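Local coordinates for secreted protein (Streptomyces lividans TK24, PDB 5LXZ) that probably acts as a secreted copper-radical oxidase of family AA5, related to galactose oxidase, at residues G135-K140 against P320-R325; T187-N192 against G371-S376. The protein carries 1 engineered substitution. One frame throughout, in Å; residues are numbered along the deposited sequence.

In the fold
Both contacts join the GlxA beta barrel domain to the Kelch-type propeller, and their centres lie about 8 Å apart. Their segments alternate along the chain: 135-140 and 187-192 come first, from the barrel domain, followed by 320-325 and 371-376. On the barrel side, strands 132-135 and 191-195 pair antiparallel in one sheet, and segments 135-140 and 187-192 touch, probably through a hydrogen bond from Lys-136 N to Asn-192 O (2.8 Å). On the propeller side, each partner loop links the second and third strands of a four-stranded antiparallel sheet, in two sheets consecutive in sequence. Contact 1 is superficial, contact 2 more enclosed; the barrel domain thus meets the propeller at more than one junction.

Contact 1 of 2, residues G135-K140 against P320-R325; sequences GKENGK and PDDVGR. With ACT (acetate ion), chain E.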
loop_
_atom_site.group_PDB
_atom_site.type_symbol
_atom_site.label_atom_id
_atom_site.label_comp_id
_atom_site.label_asym_id
_atom_site.label_seq_id
_atom_site.Cartn_x
_atom_site.Cartn_y
_atom_site.Cartn_z
ATOM N N GLY A 135 22.183 -7.625 -18.249
ATOM C CA GLY A 135 22.013 -6.680 -17.159
ATOM C C GLY A 135 23.372 -6.328 -16.591
ATOM O O GLY A 135 24.163 -7.203 -16.197
ATOM N N LYS A 136 23.661 -5.042 -16.504
ATOM C CA LYS A 136 24.982 -4.626 -16.054
ATOM C C LYS A 136 25.231 -4.966 -14.583
ATOM O O LYS A 136 26.369 -5.229 -14.175
ATOM C CB LYS A 136 25.173 -3.141 -16.339
ATOM C CG LYS A 136 25.210 -2.899 -17.828
ATOM C CD LYS A 136 25.199 -1.420 -18.142
ATOM C CE LYS A 136 25.158 -1.183 -19.635
ATOM N NZ LYS A 136 25.088 0.248 -19.956
ATOM N N GLU A 137 24.180 -4.941 -13.795
ATOM C CA GLU A 137 24.262 -5.403 -12.408
ATOM C C GLU A 137 23.957 -6.889 -12.290
ATOM O O GLU A 137 24.706 -7.630 -11.633
ATOM C CB GLU A 137 23.324 -4.587 -11.529
ATOM C CG GLU A 137 23.374 -4.920 -10.061
ATOM C CD GLU A 137 22.194 -4.380 -9.286
ATOM O OE1 GLU A 137 21.054 -4.424 -9.801
ATOM O OE2 GLU A 137 22.434 -3.970 -8.125
ATOM N N ASN A 138 22.829 -7.322 -12.849
ATOM C CA ASN A 138 22.393 -8.722 -12.626
ATOM C C ASN A 138 23.147 -9.781 -13.418
ATOM O O ASN A 138 23.077 -10.962 -13.060
ATOM C CB ASN A 138 20.875 -8.908 -12.772
ATOM C CG ASN A 138 20.349 -8.592 -14.164
ATOM O OD1 ASN A 138 20.925 -9.009 -15.180
ATOM N ND2 ASN A 138 19.270 -7.833 -14.215
ATOM N N GLY A 139 23.829 -9.397 -14.483
ATOM C CA GLY A 139 24.623 -10.320 -15.290
ATOM C C GLY A 139 23.809 -11.265 -16.127
ATOM O O GLY A 139 24.408 -12.170 -16.709
ATOM N N LYS A 140 22.497 -11.066 -16.208
ATOM C CA LYS A 140 21.602 -12.005 -16.907
ATOM C C LYS A 140 21.283 -11.514 -18.299
ATOM O O LYS A 140 21.182 -10.315 -18.540
ATOM C CB LYS A 140 20.328 -12.241 -16.099
ATOM C CG LYS A 140 20.678 -13.040 -14.845
ATOM C CD LYS A 140 19.503 -13.358 -13.981
ATOM C CE LYS A 140 19.996 -14.071 -12.756
ATOM N NZ LYS A 140 18.899 -14.210 -11.801
ATOM N N PRO A 320 15.363 -0.069 -9.194
ATOM C CA PRO A 320 16.600 -0.826 -8.923
ATOM C C PRO A 320 16.671 -1.348 -7.502
ATOM O O PRO A 320 15.940 -0.856 -6.612
ATOM C CB PRO A 320 17.678 0.191 -9.161
ATOM C CG PRO A 320 17.037 1.479 -8.933
ATOM C CD PRO A 320 15.601 1.371 -9.337
ATOM N N ASP A 321 17.582 -2.274 -7.268
ATOM C CA ASP A 321 17.739 -2.850 -5.938
ATOM C C ASP A 321 18.638 -2.050 -5.025
ATOM O O ASP A 321 18.838 -2.450 -3.876
ATOM C CB ASP A 321 18.214 -4.299 -6.014
ATOM C CG ASP A 321 19.566 -4.437 -6.614
ATOM O OD1 ASP A 321 20.296 -3.443 -6.874
ATOM O OD2 ASP A 321 19.871 -5.622 -6.937
ATOM N N ASP A 322 19.141 -0.929 -5.473
ATOM C CA ASP A 322 20.195 -0.207 -4.742
ATOM C C ASP A 322 19.962 1.291 -4.611
ATOM O O ASP A 322 20.868 2.051 -4.283
ATOM C CB ASP A 322 21.544 -0.496 -5.401
ATOM C CG ASP A 322 21.681 0.089 -6.793
ATOM O OD1 ASP A 322 20.718 0.569 -7.444
ATOM O OD2 ASP A 322 22.830 0.055 -7.288
ATOM N N VAL A 323 18.717 1.701 -4.846
ATOM C CA VAL A 323 18.315 3.066 -4.643
ATOM C C VAL A 323 16.980 2.963 -3.928
ATOM O O VAL A 323 16.043 2.337 -4.427
ATOM C CB VAL A 323 18.095 3.833 -5.961
ATOM C CG1 VAL A 323 17.633 5.240 -5.685
ATOM C CG2 VAL A 323 19.382 3.808 -6.791
ATOM N N GLY A 324 16.866 3.635 -2.795
ATOM C CA GLY A 324 15.595 3.723 -2.113
ATOM C C GLY A 324 15.111 2.451 -1.468
ATOM O O GLY A 324 13.913 2.244 -1.314
ATOM N N ARG A 325 16.037 1.557 -1.145
ATOM C CA ARG A 325 15.700 0.305 -0.579
ATOM C C ARG A 325 16.049 0.235 0.891
ATOM O O ARG A 325 15.750 -0.767 1.541
ATOM C CB ARG A 325 16.390 -0.842 -1.343
ATOM C CG ARG A 325 15.973 -0.900 -2.769
ATOM C CD ARG A 325 14.686 -1.610 -2.915
ATOM N NE ARG A 325 14.363 -1.827 -4.324
ATOM C CZ ARG A 325 13.416 -2.664 -4.742
ATOM N NH1 ARG A 325 12.811 -3.443 -3.882
ATOM N NH2 ARG A 325 13.159 -2.777 -6.048
HETATM C C ACT E . 20.298 4.686 -1.477
HETATM O O ACT E . 19.585 5.451 -2.143
HETATM O OXT ACT E . 19.777 3.845 -0.717
HETATM C CH3 ACT E . 21.791 4.794 -1.612
HETATM O O HOH W 1 18.685 -3.492 -9.620
HETATM O O HOH W 2 24.391 -1.960 -7.408
#
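The carboxylates of Glu-137 and Asp-321 approach from opposite directions, with Glu-137 OE2 only 2.5 Å from Asp-321 OD1. At so short a distance one of the two acids probably holds a proton. The two carboxylate planes are turned 68° from each other. With CG anti to the backbone N (chi1 -177°) and an extended chain beyond it, Glu-137 reaches across with both oxygens.

Two waters complete the junction. Water 1 lies 2.6 Å from Glu-137 OE1, to which it probably donates, and accepts from Asp-321 N at 2.9 Å. Water 2 donates to Glu-137 OE2 and, at 2.6 Å, to Asp-322 OD2, so it lies between two acid groups that would otherwise probably repel each other.

The next shell fixes both loops. Asp-191 OD2 accepts from the backbone N of both Glu-137 and Asn-138, while Asn-138 OD1 receives Lys-140 N at 2.8 Å through a fairly straight bond (162°). Across the interface, Arg-325 NE bonds to Pro-320 O at 2.9 Å, with the oxygen at the guanidinium edge and in its plane; Arg-325 NH1 forms a salt bridge with Glu-350. This is a water-mediated contact at the protein surface between a propeller loop and a beta hairpin of the barrel domain, whose connection contains the Asx turn of Asn-138.

Contact 2 of 2, residues T187-N192 against G371-S376; sequences TGTEDN and GGVGES. With EDO (1,2-ethanediol), chain J; EDO (1,2-ethanediol), chain Q.
Gly-188 meets Gly-374 backbone to backbone, their CA atoms 4.0 Å apart, where a type II' beta turn from Val-373 to Ser-376 brings a propeller loop against the barrel domain. Ser-376 N closes the turn on Val-373 O at 3.2 Å, and Gly-374 adopts the positive phi (60°) that favours glycine. A side chain on either glycine would meet the opposite backbone: a CB on Gly-188 would strike Val-373 O, and one on Gly-374 would strike Gly-188 CA.

A small apolar contact lies beside it. Thr-189 turns its methyl CG2 anti to its carbonyl carbon, and from there it lies obliquely across Val-373, 3.6 Å from CB and also against CG1.

Polar partners hold both segments. Gly-374 N bonds to Glu-350 OE1, and Glu-375 OE2 forms a salt bridge with Lys-212. Glu-190 shares a backbone hydrogen bond with Gly-319 of the propeller; its OE1 accepts from Gln-211 NE2, and its side chain also packs on Ile-209. With an alanine here, Gln-211 NE2 would probably lose this acceptor and Ile-209 part of its cover.

Water 3 bridges the segments, donating to Thr-187 O at 2.9 Å and accepting from Glu-375 N at 2.8 Å.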
loop_
_atom_site.group_PDB
_atom_site.type_symbol
_atom_site.label_atom_id
_atom_site.label_comp_id
_atom_site.label_asym_id
_atom_site.label_seq_id
_atom_site.Cartn_x
_atom_site.Cartn_y
_atom_site.Cartn_z
ATOM N N THR A 187 14.902 -11.994 -13.385
ATOM C CA THR A 187 15.338 -10.857 -12.589
ATOM C C THR A 187 14.175 -10.373 -11.764
ATOM O O THR A 187 13.008 -10.610 -12.096
ATOM C CB THR A 187 15.890 -9.710 -13.446
ATOM O OG1 THR A 187 14.819 -9.059 -14.119
ATOM C CG2 THR A 187 16.913 -10.222 -14.450
ATOM N N GLY A 188 14.483 -9.642 -10.687
ATOM C CA GLY A 188 13.430 -9.132 -9.815
ATOM C C GLY A 188 13.405 -7.634 -9.636
ATOM O O GLY A 188 12.507 -7.141 -8.990
ATOM N N THR A 189 14.360 -6.923 -10.209
ATOM C CA THR A 189 14.418 -5.466 -10.065
ATOM C C THR A 189 14.867 -4.871 -11.387
ATOM O O THR A 189 15.371 -5.576 -12.257
ATOM C CB THR A 189 15.386 -5.024 -8.951
ATOM O OG1 THR A 189 16.730 -5.482 -9.220
ATOM C CG2 THR A 189 14.909 -5.548 -7.605
ATOM N N GLU A 190 14.717 -3.563 -11.508
ATOM C CA GLU A 190 15.181 -2.855 -12.681
ATOM C C GLU A 190 16.687 -3.010 -12.861
ATOM O O GLU A 190 17.453 -2.948 -11.895
ATOM C CB GLU A 190 14.876 -1.381 -12.505
ATOM C CG GLU A 190 15.309 -0.473 -13.646
ATOM C CD GLU A 190 15.109 0.986 -13.322
ATOM O OE1 GLU A 190 13.962 1.325 -12.979
ATOM O OE2 GLU A 190 16.089 1.773 -13.462
ATOM N N ASP A 191 17.127 -3.098 -14.106
ATOM C CA ASP A 191 18.533 -2.987 -14.426
ATOM C C ASP A 191 18.696 -2.235 -15.754
ATOM O O ASP A 191 17.733 -2.045 -16.472
ATOM C CB ASP A 191 19.247 -4.350 -14.439
ATOM C CG ASP A 191 20.744 -4.262 -14.182
ATOM O OD1 ASP A 191 21.305 -3.137 -13.915
ATOM O OD2 ASP A 191 21.380 -5.345 -14.231
ATOM N N ASN A 192 19.911 -1.774 -15.969
ATOM C CA ASN A 192 20.377 -1.190 -17.210
ATOM C C ASN A 192 21.084 -2.290 -17.951
ATOM O O ASN A 192 21.945 -3.002 -17.360
ATOM C CB ASN A 192 21.321 -0.031 -16.884
ATOM C CG ASN A 192 21.811 0.724 -18.078
ATOM O OD1 ASN A 192 22.329 0.159 -19.010
ATOM N ND2 ASN A 192 21.767 2.053 -17.975
ATOM N N GLY A 371 8.733 -10.371 1.279
ATOM C CA GLY A 371 9.397 -11.333 0.441
ATOM C C GLY A 371 10.508 -10.757 -0.379
ATOM O O GLY A 371 10.742 -9.552 -0.419
ATOM N N GLY A 372 11.251 -11.646 -1.038
ATOM C CA GLY A 372 12.353 -11.198 -1.845
ATOM C C GLY A 372 11.897 -10.427 -3.059
ATOM O O GLY A 372 10.726 -10.461 -3.447
ATOM N N VAL A 373 12.824 -9.733 -3.675
ATOM C CA VAL A 373 12.465 -8.859 -4.767
ATOM C C VAL A 373 11.775 -9.649 -5.913
ATOM O O VAL A 373 12.134 -10.800 -6.226
ATOM C CB VAL A 373 13.668 -8.066 -5.315
ATOM C CG1 VAL A 373 14.158 -7.076 -4.280
ATOM C CG2 VAL A 373 14.775 -8.991 -5.811
ATOM N N GLY A 374 10.803 -9.004 -6.546
ATOM C CA GLY A 374 10.099 -9.597 -7.671
ATOM C C GLY A 374 9.416 -10.878 -7.297
ATOM O O GLY A 374 8.665 -10.904 -6.318
ATOM N N GLU A 375 9.693 -11.941 -8.045
ATOM C CA GLU A 375 8.991 -13.212 -7.893
ATOM C C GLU A 375 9.759 -14.192 -7.049
ATOM O O GLU A 375 9.540 -15.419 -7.124
ATOM C CB GLU A 375 8.624 -13.777 -9.279
ATOM C CG GLU A 375 7.737 -12.832 -10.028
ATOM C CD GLU A 375 7.451 -13.181 -11.482
ATOM O OE1 GLU A 375 7.761 -14.319 -11.886
ATOM O OE2 GLU A 375 7.024 -12.241 -12.184
ATOM N N SER A 376 10.648 -13.675 -6.227
ATOM C CA SER A 376 11.462 -14.485 -5.352
ATOM C C SER A 376 10.661 -15.427 -4.487
ATOM O O SER A 376 9.535 -15.107 -4.019
ATOM C CB SER A 376 12.233 -13.563 -4.437
ATOM O OG SER A 376 13.019 -14.215 -3.458
HETATM C C1 EDO J . 5.813 -16.468 -11.331
HETATM O O1 EDO J . 7.156 -16.349 -10.819
HETATM C C2 EDO J . 5.640 -17.951 -11.658
HETATM O O2 EDO J . 5.538 -18.641 -10.445
HETATM C C1 EDO Q . 18.023 4.918 -11.348
HETATM O O1 EDO Q . 18.650 4.824 -10.071
HETATM C C2 EDO Q . 16.999 3.807 -11.386
HETATM O O2 EDO Q . 15.969 3.951 -12.360
HETATM O O HOH W 3 11.637 -12.142 -10.089
#